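Local coordinates for protein ATP-dependent 6-phosphofructokinase isozyme 2 (Escherichia coli, PDB 3UMO) that catalyses the ATP-dependent, magnesium-requiring phosphorylation of fructose 6-phosphate to fructose 1,6-bisphosphate, the first committing step of glycolysis, working as a homodimer, at residues A[4-9]-A[53-58]; A[124-129]-A[157-162]; A[148-153]-A[175-180]; A[81-86]-A[119-124]. All blocks are in the same frame, centred on the assembly; numbering follows the deposited sequence.

How the contacts relate
The four contacts sample one layered alpha/beta domain from its core to its rim. Contact 1 is the buried one, a parallel strand pair inside the central sheet, held by backbone hydrogen bonds and bridging waters. The other three are only partly buried and rely mainly on side chains. Contacts 2 and 4 both use helix 115-125 and overlap at Gln124, which touches the opposite segment only in contact 4: there the helix lies on edge strand 80-84, whereas contact 2 joins the chain at its end to the turn after helix 146-158. Contact 3 takes the same helix 146-158 and packs it, almost wholly through hydrocarbon, against a loop. Water joins the segments in contacts 1, 2 and 4.

Contact 1: residues A[4-9]-A[53-58]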
loop_
_atom_site.group_PDB
_atom_site.type_symbol
_atom_site.label_atom_id
_atom_site.label_comp_id
_atom_site.label_asym_id
_atom_site.label_seq_id
_atom_site.Cartn_x
_atom_site.Cartn_y
_atom_site.Cartn_z
ATOM N N ILE A 4 -2.870 0.251 -43.567
ATOM C CA ILE A 4 -3.441 0.163 -42.227
ATOM C C ILE A 4 -3.551 1.537 -41.578
ATOM O O ILE A 4 -2.605 2.333 -41.609
ATOM C CB ILE A 4 -2.591 -0.751 -41.328
ATOM C CG1 ILE A 4 -2.464 -2.137 -41.962
ATOM C CG2 ILE A 4 -3.198 -0.858 -39.933
ATOM C CD1 ILE A 4 -1.387 -3.008 -41.321
ATOM N N TYR A 5 -4.712 1.809 -40.992
ATOM C CA TYR A 5 -4.948 3.044 -40.263
ATOM C C TYR A 5 -5.442 2.714 -38.868
ATOM O O TYR A 5 -6.048 1.660 -38.649
ATOM C CB TYR A 5 -6.000 3.892 -40.982
ATOM C CG TYR A 5 -5.588 4.347 -42.364
ATOM C CD1 TYR A 5 -5.752 3.519 -43.465
ATOM C CD2 TYR A 5 -5.041 5.609 -42.565
ATOM C CE1 TYR A 5 -5.370 3.931 -44.733
ATOM C CE2 TYR A 5 -4.661 6.030 -43.828
ATOM C CZ TYR A 5 -4.828 5.187 -44.904
ATOM O OH TYR A 5 -4.459 5.607 -46.161
ATOM N N THR A 6 -5.194 3.608 -37.916
ATOM C CA THR A 6 -5.799 3.449 -36.596
ATOM C C THR A 6 -6.549 4.709 -36.196
ATOM O O THR A 6 -6.265 5.809 -36.696
ATOM C CB THR A 6 -4.777 3.088 -35.490
ATOM O OG1 THR A 6 -4.012 4.247 -35.142
ATOM C CG2 THR A 6 -3.858 1.948 -35.930
ATOM N N LEU A 7 -7.515 4.541 -35.304
ATOM C CA LEU A 7 -8.321 5.660 -34.842
ATOM C C LEU A 7 -8.348 5.688 -33.324
ATOM O O LEU A 7 -8.727 4.700 -32.685
ATOM C CB LEU A 7 -9.747 5.562 -35.394
ATOM C CG LEU A 7 -10.689 6.659 -34.901
ATOM C CD1 LEU A 7 -10.201 8.022 -35.368
ATOM C CD2 LEU A 7 -12.115 6.399 -35.379
ATOM N N THR A 8 -7.939 6.817 -32.749
ATOM C CA THR A 8 -7.899 6.983 -31.296
ATOM C C THR A 8 -8.706 8.208 -30.924
ATOM O O THR A 8 -8.222 9.333 -31.047
ATOM C CB THR A 8 -6.460 7.180 -30.792
ATOM O OG1 THR A 8 -5.646 6.112 -31.273
ATOM C CG2 THR A 8 -6.414 7.185 -29.262
ATOM N N LEU A 9 -9.946 8.003 -30.487
ATOM C CA LEU A 9 -10.800 9.132 -30.152
ATOM C C LEU A 9 -10.382 9.779 -28.840
ATOM O O LEU A 9 -10.665 10.955 -28.603
ATOM C CB LEU A 9 -12.270 8.710 -30.102
ATOM C CG LEU A 9 -12.858 8.227 -31.426
ATOM C CD1 LEU A 9 -14.265 7.690 -31.206
ATOM C CD2 LEU A 9 -12.847 9.340 -32.471
ATOM N N GLY A 53 5.998 -2.979 -39.858
ATOM C CA GLY A 53 4.945 -2.510 -40.738
ATOM C C GLY A 53 4.758 -1.009 -40.622
ATOM O O GLY A 53 5.572 -0.319 -40.009
ATOM N N SER A 54 3.684 -0.503 -41.221
ATOM C CA SER A 54 3.381 0.921 -41.156
ATOM C C SER A 54 1.878 1.133 -40.990
ATOM O O SER A 54 1.074 0.499 -41.672
ATOM C CB SER A 54 3.871 1.631 -42.422
ATOM O OG SER A 54 3.768 3.038 -42.288
ATOM N N ALA A 55 1.504 2.018 -40.072
ATOM C CA ALA A 55 0.100 2.346 -39.854
ATOM C C ALA A 55 -0.039 3.828 -39.560
ATOM O O ALA A 55 0.754 4.394 -38.804
ATOM C CB ALA A 55 -0.480 1.523 -38.706
ATOM N N THR A 56 -1.048 4.454 -40.160
ATOM C CA THR A 56 -1.290 5.875 -39.947
ATOM C C THR A 56 -2.265 6.082 -38.797
ATOM O O THR A 56 -3.387 5.574 -38.828
ATOM C CB THR A 56 -1.840 6.548 -41.213
ATOM O OG1 THR A 56 -0.876 6.423 -42.264
ATOM C CG2 THR A 56 -2.102 8.024 -40.961
ATOM N N ALA A 57 -1.833 6.833 -37.786
ATOM C CA ALA A 57 -2.669 7.098 -36.616
ATOM C C ALA A 57 -3.539 8.336 -36.812
ATOM O O ALA A 57 -3.026 9.445 -36.968
ATOM C CB ALA A 57 -1.810 7.254 -35.372
ATOM N N ILE A 58 -4.856 8.145 -36.777
ATOM C CA ILE A 58 -5.798 9.257 -36.872
ATOM C C ILE A 58 -6.274 9.581 -35.461
ATOM O O ILE A 58 -6.676 8.678 -34.727
ATOM C CB ILE A 58 -7.022 8.886 -37.740
ATOM C CG1 ILE A 58 -6.578 8.384 -39.117
ATOM C CG2 ILE A 58 -7.973 10.074 -37.874
ATOM C CD1 ILE A 58 -7.707 7.785 -39.947
HETATM O O HOH W 1 -0.135 0.863 -44.070
HETATM O O HOH W 2 -1.121 3.923 -43.540
HETATM O O HOH W 3 -4.873 6.627 -33.861
#
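Thr56 and Ile58 of segment 53-58 knit themselves to Ile4, Thr6 and Thr8 by the alternation that defines parallel strands. Thr56 N gives to Ile4 O and Thr56 O takes from Thr6 N; Ile58 repeats the step, its N reaching Thr6 O at 2.7 Å and its O accepting from Thr8 N at 3.0 Å, so pairing runs one residue past strand 4-7. Between these bonds lie CA-H...O contacts, such as Tyr5 CA to Thr56 O at 3.3 Å.

Water extends the polar network. One molecule links Ile4 N to Ser54 O, another Ile4 O to Thr56 OG1, and a third gathers Thr6 OG1, Thr8 OG1 and Ile58 O. Thr6 OG1 also hydrogen-bonds Gly41 O, in the substrate-binding run at the start of helix 40-50.

Apolar contacts divide between the two faces. Tyr5 and Thr56 lie side by side, with Tyr5 CD2 3.6 Å from Thr56 CB; Tyr5 CG stands anti to the carbonyl carbon (chi1 -63°), bringing the ring alongside its neighbour while Tyr5 OH hydrogen-bonds Glu129 OE1. A leucine in place of Tyr5 would probably cost Glu129 that partner and leave Thr56 less well flanked. Leu7 CD1 meets Ile58 CG2 obliquely at 3.9 Å, and on the opposite face Ile4 CG2 touches Ala55 CB at 3.8 Å.

Strand 4-7 lies inside the six-stranded parallel sheet, between 55-61 and 133-137. Helix 40-50 packs on the Ile4, Thr6 and Ala55 face, and helix 115-125 against Ile58 on the other.

Contact 2: residues A[124-129]-A[157-162]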
loop_
_atom_site.group_PDB
_atom_site.type_symbol
_atom_site.label_atom_id
_atom_site.label_comp_id
_atom_site.label_asym_id
_atom_site.label_seq_id
_atom_site.Cartn_x
_atom_site.Cartn_y
_atom_site.Cartn_z
ATOM N N GLN A 124 -11.895 12.146 -42.141
ATOM C CA GLN A 124 -10.579 11.532 -42.322
ATOM C C GLN A 124 -10.706 10.037 -42.593
ATOM O O GLN A 124 -10.059 9.499 -43.492
ATOM C CB GLN A 124 -9.690 11.761 -41.093
ATOM C CG GLN A 124 -9.100 13.166 -40.997
ATOM C CD GLN A 124 -8.315 13.562 -42.238
ATOM O OE1 GLN A 124 -8.566 14.610 -42.835
ATOM N NE2 GLN A 124 -7.357 12.727 -42.630
ATOM N N VAL A 125 -11.547 9.373 -41.808
ATOM C CA VAL A 125 -11.751 7.934 -41.941
ATOM C C VAL A 125 -12.305 7.558 -43.312
ATOM O O VAL A 125 -11.878 6.573 -43.908
ATOM C CB VAL A 125 -12.681 7.394 -40.836
ATOM C CG1 VAL A 125 -13.106 5.965 -41.137
ATOM C CG2 VAL A 125 -11.990 7.471 -39.488
ATOM N N LEU A 126 -13.238 8.353 -43.821
ATOM C CA LEU A 126 -13.864 8.041 -45.100
ATOM C C LEU A 126 -12.983 8.380 -46.309
ATOM O O LEU A 126 -13.373 8.149 -47.458
ATOM C CB LEU A 126 -15.250 8.688 -45.198
ATOM C CG LEU A 126 -16.191 8.190 -44.093
ATOM C CD1 LEU A 126 -17.586 8.787 -44.230
ATOM C CD2 LEU A 126 -16.251 6.661 -44.079
ATOM N N GLU A 127 -11.794 8.914 -46.048
ATOM C CA GLU A 127 -10.800 9.103 -47.102
ATOM C C GLU A 127 -9.933 7.859 -47.260
ATOM O O GLU A 127 -9.148 7.753 -48.202
ATOM C CB GLU A 127 -9.930 10.329 -46.821
ATOM C CG GLU A 127 -10.674 11.645 -46.954
ATOM C CD GLU A 127 -9.823 12.839 -46.579
ATOM O OE1 GLU A 127 -8.617 12.651 -46.312
ATOM O OE2 GLU A 127 -10.362 13.967 -46.548
ATOM N N ILE A 128 -10.074 6.922 -46.328
ATOM C CA ILE A 128 -9.367 5.648 -46.407
ATOM C C ILE A 128 -9.907 4.866 -47.602
ATOM O O ILE A 128 -11.117 4.858 -47.848
ATOM C CB ILE A 128 -9.537 4.841 -45.101
ATOM C CG1 ILE A 128 -8.827 5.554 -43.947
ATOM C CG2 ILE A 128 -9.005 3.436 -45.254
ATOM C CD1 ILE A 128 -9.179 5.000 -42.577
ATOM N N GLU A 129 -9.012 4.234 -48.357
ATOM C CA GLU A 129 -9.416 3.497 -49.549
ATOM C C GLU A 129 -10.154 2.208 -49.196
ATOM O O GLU A 129 -9.998 1.674 -48.098
ATOM C CB GLU A 129 -8.201 3.183 -50.427
ATOM C CG GLU A 129 -7.103 2.400 -49.729
ATOM C CD GLU A 129 -6.064 3.296 -49.077
ATOM O OE1 GLU A 129 -6.426 4.156 -48.245
ATOM O OE2 GLU A 129 -4.873 3.141 -49.413
ATOM N N GLN A 157 -17.609 0.848 -43.112
ATOM C CA GLN A 157 -17.839 -0.475 -43.692
ATOM C C GLN A 157 -18.569 -0.445 -45.039
ATOM O O GLN A 157 -18.281 -1.258 -45.919
ATOM C CB GLN A 157 -18.559 -1.391 -42.694
ATOM C CG GLN A 157 -17.691 -1.750 -41.491
ATOM C CD GLN A 157 -18.284 -2.846 -40.624
ATOM O OE1 GLN A 157 -17.556 -3.679 -40.084
ATOM N NE2 GLN A 157 -19.602 -2.841 -40.474
ATOM N N LYS A 158 -19.501 0.489 -45.201
ATOM C CA LYS A 158 -20.266 0.601 -46.447
ATOM C C LYS A 158 -19.386 0.763 -47.685
ATOM O O LYS A 158 -19.788 0.410 -48.795
ATOM C CB LYS A 158 -21.250 1.765 -46.374
ATOM C CG LYS A 158 -22.431 1.518 -45.465
ATOM C CD LYS A 158 -23.347 2.719 -45.444
ATOM C CE LYS A 158 -24.350 2.631 -44.308
ATOM N NZ LYS A 158 -24.933 3.966 -43.991
ATOM N N GLN A 159 -18.185 1.292 -47.490
ATOM C CA GLN A 159 -17.291 1.546 -48.611
ATOM C C GLN A 159 -16.024 0.707 -48.553
ATOM O O GLN A 159 -14.969 1.119 -49.041
ATOM C CB GLN A 159 -16.926 3.020 -48.669
ATOM C CG GLN A 159 -16.319 3.525 -47.395
ATOM C CD GLN A 159 -16.022 4.994 -47.460
ATOM O OE1 GLN A 159 -16.923 5.821 -47.323
ATOM N NE2 GLN A 159 -14.757 5.338 -47.688
ATOM N N GLY A 160 -16.131 -0.466 -47.942
ATOM C CA GLY A 160 -15.080 -1.459 -48.032
ATOM C C GLY A 160 -13.923 -1.304 -47.069
ATOM O O GLY A 160 -12.912 -1.985 -47.220
ATOM N N ILE A 161 -14.056 -0.422 -46.083
ATOM C CA ILE A 161 -13.029 -0.320 -45.047
ATOM C C ILE A 161 -13.211 -1.451 -44.040
ATOM O O ILE A 161 -14.302 -1.633 -43.493
ATOM C CB ILE A 161 -13.068 1.034 -44.323
ATOM C CG1 ILE A 161 -12.829 2.170 -45.321
ATOM C CG2 ILE A 161 -12.023 1.068 -43.206
ATOM C CD1 ILE A 161 -13.092 3.546 -44.758
ATOM N N ARG A 162 -12.148 -2.221 -43.816
ATOM C CA ARG A 162 -12.214 -3.370 -42.923
ATOM C C ARG A 162 -11.915 -2.921 -41.494
ATOM O O ARG A 162 -10.830 -2.420 -41.210
ATOM C CB ARG A 162 -11.243 -4.461 -43.385
ATOM C CG ARG A 162 -11.530 -4.974 -44.803
ATOM C CD ARG A 162 -10.388 -5.839 -45.332
ATOM N NE ARG A 162 -10.387 -7.183 -44.759
ATOM C CZ ARG A 162 -9.382 -8.046 -44.876
ATOM N NH1 ARG A 162 -8.284 -7.707 -45.539
ATOM N NH2 ARG A 162 -9.472 -9.249 -44.323
HETATM O O HOH W 4 -13.211 3.624 -49.034
#
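Gln159 reaches Leu126 because its CG sits between the backbone N and the carbonyl carbon (chi1 56°) and the chain then runs straight on, delivering the amide to the opposite segment. For Ile161, CG1 anti to the carbonyl carbon (chi1 -60°) and an extended second torsion send CD1 toward the turn formed by Val125 to Ile128.

The Gln159 amide has two kinds of neighbour. Its NE2 donates to Leu126 O at 3.1 Å; the acceptor lies in the plane of the amide, yet the donor stands above the carbonyl plane of Leu126, 39° out of it. The same NE2 gives to a water 2.7 Å away, and that water donates in turn to Ile128 O and Gln159 O. The other end of the amide meets hydrocarbon, OE1 approaching Leu126 CD2 to 3.4 Å where the two side chains cross at about a right angle.

Below this polar bridge Ile161 packs more deeply. Its CD1 comes within 3.4 Å of Val125 O and 3.8 Å of Ile128 CB, with Leu134 of strand 133-137 touching Val125, Ile128 and Ile161 alike.

In both segments a helix ends and the chain turns toward a strand of the sheet. The first makes a type I turn, with Ile128 N bonded to Val125 O; in the second, Gly160, at positive phi, is the C-prime residue of a Schellman motif that ends helix 146-158. Carbonyls left at such a turn need donors, and here one glutamine amide serves Leu126 O directly and Ile128 O through water, over an aliphatic floor.

Contact 3: residues A[148-153]-A[175-180]; sequences KLTQLI and ALAIGN
Ile153, on helix 146-158, meets the loop after helix 169-175 with nearly every branch. At its root, CB lies 3.8 Å from Ile178 CD1. CG2 moves closer to the same methyl, 3.5 Å from Ile178 CD1. The other branch leaves through CG1, which stands anti to the carbonyl carbon (chi1 -69°) and turns the tip elsewhere, setting CD1 3.6 Å from Ala175 CB. An alanine here would probably open a gap between helix and loop, taking from Ile178 CD1 its CG2 neighbour and from the Ala175 methyl the CD1 packed on it.

One helical turn earlier, Thr150 slides past Ile178 in the opposite direction. Thr150 CG2 presses on Ile178 CG1 at 3.5 Å, tighter than usual for carbons, and both torsions of Ile178 sit off the staggered positions (chi1 -31°, chi2 97°), consistent with some strain. The hydroxyl of Thr150 serves a different purpose, hydrogen-bonding Ala174 O at the end of helix 169-175.

Adhesion between the two segments therefore probably rests on the fit of hydrocarbon surfaces. Such a neighbourhood offers few donors, and Ala175 O, buried here with no polar partner in the model, may carry a cost.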
loop_
_atom_site.group_PDB
_atom_site.type_symbol
_atom_site.label_atom_id
_atom_site.label_comp_id
_atom_site.label_asym_id
_atom_site.label_seq_id
_atom_site.Cartn_x
_atom_site.Cartn_y
_atom_site.Cartn_z
ATOM N N LYS A 148 -22.998 7.899 -32.468
ATOM C CA LYS A 148 -22.058 8.480 -33.429
ATOM C C LYS A 148 -20.902 7.524 -33.732
ATOM O O LYS A 148 -20.361 7.514 -34.842
ATOM C CB LYS A 148 -21.515 9.823 -32.925
ATOM C CG LYS A 148 -22.572 10.894 -32.712
ATOM C CD LYS A 148 -23.295 11.254 -34.004
ATOM C CE LYS A 148 -22.395 11.988 -34.990
ATOM N NZ LYS A 148 -21.733 11.084 -35.974
ATOM N N LEU A 149 -20.517 6.734 -32.739
ATOM C CA LEU A 149 -19.493 5.721 -32.943
ATOM C C LEU A 149 -20.034 4.627 -33.852
ATOM O O LEU A 149 -19.336 4.141 -34.740
ATOM C CB LEU A 149 -19.046 5.125 -31.609
ATOM C CG LEU A 149 -17.998 4.016 -31.694
ATOM C CD1 LEU A 149 -16.716 4.531 -32.339
ATOM C CD2 LEU A 149 -17.715 3.452 -30.307
ATOM N N THR A 150 -21.289 4.250 -33.626
ATOM C CA THR A 150 -21.963 3.281 -34.480
ATOM C C THR A 150 -22.034 3.806 -35.914
ATOM O O THR A 150 -21.736 3.083 -36.866
ATOM C CB THR A 150 -23.381 2.973 -33.957
ATOM O OG1 THR A 150 -23.291 2.319 -32.685
ATOM C CG2 THR A 150 -24.131 2.076 -34.924
ATOM N N GLN A 151 -22.412 5.073 -36.058
ATOM C CA GLN A 151 -22.520 5.704 -37.369
ATOM C C GLN A 151 -21.190 5.735 -38.107
ATOM O O GLN A 151 -21.149 5.548 -39.323
ATOM C CB GLN A 151 -23.075 7.125 -37.242
ATOM C CG GLN A 151 -24.561 7.176 -36.916
ATOM C CD GLN A 151 -25.008 8.545 -36.437
ATOM O OE1 GLN A 151 -24.341 9.553 -36.682
ATOM N NE2 GLN A 151 -26.141 8.586 -35.741
ATOM N N LEU A 152 -20.106 5.969 -37.375
ATOM C CA LEU A 152 -18.793 6.070 -38.008
ATOM C C LEU A 152 -18.394 4.720 -38.587
ATOM O O LEU A 152 -17.947 4.624 -39.731
ATOM C CB LEU A 152 -17.738 6.563 -37.014
ATOM C CG LEU A 152 -16.322 6.769 -37.564
ATOM C CD1 LEU A 152 -15.686 8.007 -36.953
ATOM C CD2 LEU A 152 -15.451 5.551 -37.298
ATOM N N ILE A 153 -18.573 3.676 -37.788
ATOM C CA ILE A 153 -18.204 2.331 -38.202
ATOM C C ILE A 153 -19.078 1.845 -39.353
ATOM O O ILE A 153 -18.577 1.233 -40.301
ATOM C CB ILE A 153 -18.221 1.363 -37.005
ATOM C CG1 ILE A 153 -17.066 1.710 -36.066
ATOM C CG2 ILE A 153 -18.110 -0.077 -37.472
ATOM C CD1 ILE A 153 -17.254 1.204 -34.665
ATOM N N ALA A 175 -19.947 -0.354 -30.911
ATOM C CA ALA A 175 -19.082 -0.577 -32.063
ATOM C C ALA A 175 -19.464 -1.861 -32.788
ATOM O O ALA A 175 -19.205 -2.011 -33.980
ATOM C CB ALA A 175 -17.620 -0.622 -31.625
ATOM N N LEU A 176 -20.075 -2.785 -32.054
ATOM C CA LEU A 176 -20.467 -4.084 -32.595
ATOM C C LEU A 176 -21.953 -4.136 -32.937
ATOM O O LEU A 176 -22.467 -5.179 -33.350
ATOM C CB LEU A 176 -20.149 -5.191 -31.590
ATOM C CG LEU A 176 -18.744 -5.790 -31.579
ATOM C CD1 LEU A 176 -18.351 -6.147 -30.162
ATOM C CD2 LEU A 176 -18.693 -7.027 -32.465
ATOM N N ALA A 177 -22.644 -3.019 -32.750
ATOM C CA ALA A 177 -24.085 -2.977 -32.979
ATOM C C ALA A 177 -24.429 -3.184 -34.455
ATOM O O ALA A 177 -25.472 -3.750 -34.789
ATOM C CB ALA A 177 -24.670 -1.668 -32.466
ATOM N N ILE A 178 -23.537 -2.731 -35.330
ATOM C CA ILE A 178 -23.774 -2.776 -36.769
ATOM C C ILE A 178 -23.488 -4.155 -37.342
ATOM O O ILE A 178 -24.099 -4.559 -38.329
ATOM C CB ILE A 178 -22.887 -1.769 -37.527
ATOM C CG1 ILE A 178 -22.598 -0.541 -36.666
ATOM C CG2 ILE A 178 -23.529 -1.382 -38.853
ATOM C CD1 ILE A 178 -21.270 -0.582 -35.939
ATOM N N GLY A 179 -22.540 -4.861 -36.733
ATOM C CA GLY A 179 -22.166 -6.187 -37.187
ATOM C C GLY A 179 -21.147 -6.183 -38.309
ATOM O O GLY A 179 -20.768 -5.121 -38.819
ATOM N N ASN A 180 -20.709 -7.383 -38.688
ATOM C CA ASN A 180 -19.732 -7.581 -39.757
ATOM C C ASN A 180 -18.371 -6.963 -39.463
ATOM O O ASN A 180 -17.616 -6.644 -40.382
ATOM C CB ASN A 180 -20.275 -7.082 -41.101
ATOM C CG ASN A 180 -21.510 -7.837 -41.541
ATOM O OD1 ASN A 180 -21.557 -9.066 -41.473
ATOM N ND2 ASN A 180 -22.526 -7.104 -41.990
#

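Contact 4: residues A[81-86]-A[119-124]; sequences ATVEAK and RQLEEQ
Val83 is the tight centre of this contact, packed against Gln120 and Leu121 of the helix. Its CG1, anti to the backbone N (chi1 167°), touches Gln120 OE1 at 3.4 Å and the root of that side chain, while CG2 turns to Leu121 CD2 at 3.8 Å. CB of Gln120 lies about equally far from both valine methyls, 3.7 Å from Val83 CG1, and so fits over the fork of the branch. Leu121 also reaches back to Ile58, which ties this packing to the neighbouring strand 55-61.

Strand 80-84 is an outermost strand of the parallel sheet in this chain, and helix 115-125 runs along it, nearly antiparallel, the axes of the short segments 8.6 Å apart at 162°. The chain does not pass straight from one to the other. It first travels out through strands 93-97 and 103-107 of the four-stranded mixed sheet, the lid of ribokinase-family kinases, before it returns as the helix that covers the core sheet.

Toward solvent the fit is looser and wetter. The Gln120 amide does not bond the strand directly but works through two waters: one accepts from NE2 and donates to Glu84 O at 2.6 Å, the other donates to OE1 and accepts from Glu84 N at 3.0 Å. Gln120 NE2 also makes a weak hydrogen bond to Asp116. Both backbone polar groups of Glu84, on the sheet's edge, thus find partners in water. At the far end Ala81 meets little more than an amide, its CB 3.8 Å from Gln124 NE2, where the glutamine chain is bent at chi2 (-56°).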
loop_
_atom_site.group_PDB
_atom_site.type_symbol
_atom_site.label_atom_id
_atom_site.label_comp_id
_atom_site.label_asym_id
_atom_site.label_seq_id
_atom_site.Cartn_x
_atom_site.Cartn_y
_atom_site.Cartn_z
ATOM N N ALA A 81 -2.551 11.513 -38.982
ATOM C CA ALA A 81 -3.512 12.380 -39.637
ATOM C C ALA A 81 -4.356 12.923 -38.506
ATOM O O ALA A 81 -5.082 12.182 -37.848
ATOM C CB ALA A 81 -4.368 11.598 -40.620
ATOM N N THR A 82 -4.234 14.214 -38.245
ATOM C CA THR A 82 -4.845 14.767 -37.048
ATOM C C THR A 82 -5.969 15.754 -37.348
ATOM O O THR A 82 -6.075 16.291 -38.453
ATOM C CB THR A 82 -3.793 15.441 -36.138
ATOM O OG1 THR A 82 -3.157 16.510 -36.847
ATOM C CG2 THR A 82 -2.729 14.433 -35.695
ATOM N N VAL A 83 -6.815 15.957 -36.346
ATOM C CA VAL A 83 -7.823 16.999 -36.368
ATOM C C VAL A 83 -7.530 17.884 -35.172
ATOM O O VAL A 83 -7.320 17.385 -34.068
ATOM C CB VAL A 83 -9.237 16.407 -36.232
ATOM C CG1 VAL A 83 -10.251 17.504 -35.925
ATOM C CG2 VAL A 83 -9.609 15.645 -37.495
ATOM N N GLU A 84 -7.487 19.193 -35.382
ATOM C CA GLU A 84 -7.215 20.096 -34.273
ATOM C C GLU A 84 -8.472 20.236 -33.424
ATOM O O GLU A 84 -9.547 20.539 -33.943
ATOM C CB GLU A 84 -6.747 21.458 -34.784
ATOM C CG GLU A 84 -6.022 22.283 -33.740
ATOM C CD GLU A 84 -5.113 23.323 -34.358
ATOM O OE1 GLU A 84 -5.297 23.644 -35.554
ATOM O OE2 GLU A 84 -4.207 23.813 -33.649
ATOM N N ALA A 85 -8.343 19.989 -32.125
ATOM C CA ALA A 85 -9.491 20.062 -31.227
ATOM C C ALA A 85 -9.359 21.232 -30.261
ATOM O O ALA A 85 -8.247 21.649 -29.928
ATOM C CB ALA A 85 -9.659 18.754 -30.465
ATOM N N LYS A 86 -10.497 21.752 -29.811
ATOM C CA LYS A 86 -10.514 22.903 -28.911
ATOM C C LYS A 86 -9.974 22.553 -27.528
ATOM O O LYS A 86 -9.206 23.317 -26.950
ATOM C CB LYS A 86 -11.929 23.478 -28.800
ATOM C CG LYS A 86 -12.474 24.044 -30.104
ATOM C CD LYS A 86 -12.000 25.473 -30.331
ATOM C CE LYS A 86 -12.402 25.990 -31.710
ATOM N NZ LYS A 86 -11.560 25.408 -32.796
ATOM N N ARG A 119 -17.089 14.912 -36.598
ATOM C CA ARG A 119 -17.372 14.855 -38.029
ATOM C C ARG A 119 -16.094 15.037 -38.852
ATOM O O ARG A 119 -15.954 14.458 -39.928
ATOM C CB ARG A 119 -18.427 15.892 -38.428
ATOM C CG ARG A 119 -19.858 15.467 -38.114
ATOM C CD ARG A 119 -20.868 16.495 -38.618
ATOM N NE ARG A 119 -20.808 17.724 -37.831
ATOM C CZ ARG A 119 -21.655 18.024 -36.852
ATOM N NH1 ARG A 119 -22.654 17.199 -36.557
ATOM N NH2 ARG A 119 -21.519 19.166 -36.188
ATOM N N GLN A 120 -15.166 15.846 -38.344
ATOM C CA GLN A 120 -13.872 16.012 -39.003
ATOM C C GLN A 120 -13.072 14.720 -38.983
ATOM O O GLN A 120 -12.381 14.385 -39.951
ATOM C CB GLN A 120 -13.059 17.118 -38.335
ATOM C CG GLN A 120 -13.549 18.520 -38.656
ATOM C CD GLN A 120 -12.691 19.578 -38.010
ATOM O OE1 GLN A 120 -11.488 19.655 -38.264
ATOM N NE2 GLN A 120 -13.299 20.394 -37.154
ATOM N N LEU A 121 -13.165 14.001 -37.870
ATOM C CA LEU A 121 -12.484 12.720 -37.733
ATOM C C LEU A 121 -13.125 11.701 -38.665
ATOM O O LEU A 121 -12.436 10.919 -39.322
ATOM C CB LEU A 121 -12.536 12.241 -36.283
ATOM C CG LEU A 121 -11.581 12.969 -35.333
ATOM C CD1 LEU A 121 -12.007 12.799 -33.885
ATOM C CD2 LEU A 121 -10.159 12.460 -35.521
ATOM N N GLU A 122 -14.452 11.732 -38.726
ATOM C CA GLU A 122 -15.214 10.877 -39.627
ATOM C C GLU A 122 -14.801 11.128 -41.082
ATOM O O GLU A 122 -14.659 10.189 -41.866
ATOM C CB GLU A 122 -16.708 11.153 -39.441
ATOM C CG GLU A 122 -17.633 9.995 -39.756
ATOM C CD GLU A 122 -18.997 10.165 -39.106
ATOM O OE1 GLU A 122 -19.182 11.151 -38.356
ATOM O OE2 GLU A 122 -19.881 9.315 -39.342
ATOM N N GLU A 123 -14.598 12.396 -41.432
ATOM C CA GLU A 123 -14.160 12.768 -42.778
ATOM C C GLU A 123 -12.804 12.143 -43.112
ATOM O O GLU A 123 -12.599 11.659 -44.229
ATOM C CB GLU A 123 -14.106 14.294 -42.930
ATOM C CG GLU A 123 -13.775 14.773 -44.331
ATOM C CD GLU A 123 -13.874 16.281 -44.469
ATOM O OE1 GLU A 123 -13.705 16.988 -43.450
ATOM O OE2 GLU A 123 -14.126 16.755 -45.594
ATOM N N GLN A 124 -11.895 12.146 -42.141
ATOM C CA GLN A 124 -10.579 11.532 -42.322
ATOM C C GLN A 124 -10.706 10.037 -42.593
ATOM O O GLN A 124 -10.059 9.499 -43.492
ATOM C CB GLN A 124 -9.690 11.761 -41.093
ATOM C CG GLN A 124 -9.100 13.166 -40.997
ATOM C CD GLN A 124 -8.315 13.562 -42.238
ATOM O OE1 GLN A 124 -8.566 14.610 -42.835
ATOM N NE2 GLN A 124 -7.357 12.727 -42.630
HETATM O O HOH W 5 -10.906 21.592 -35.954
HETATM O O HOH W 6 -8.711 20.464 -37.805
#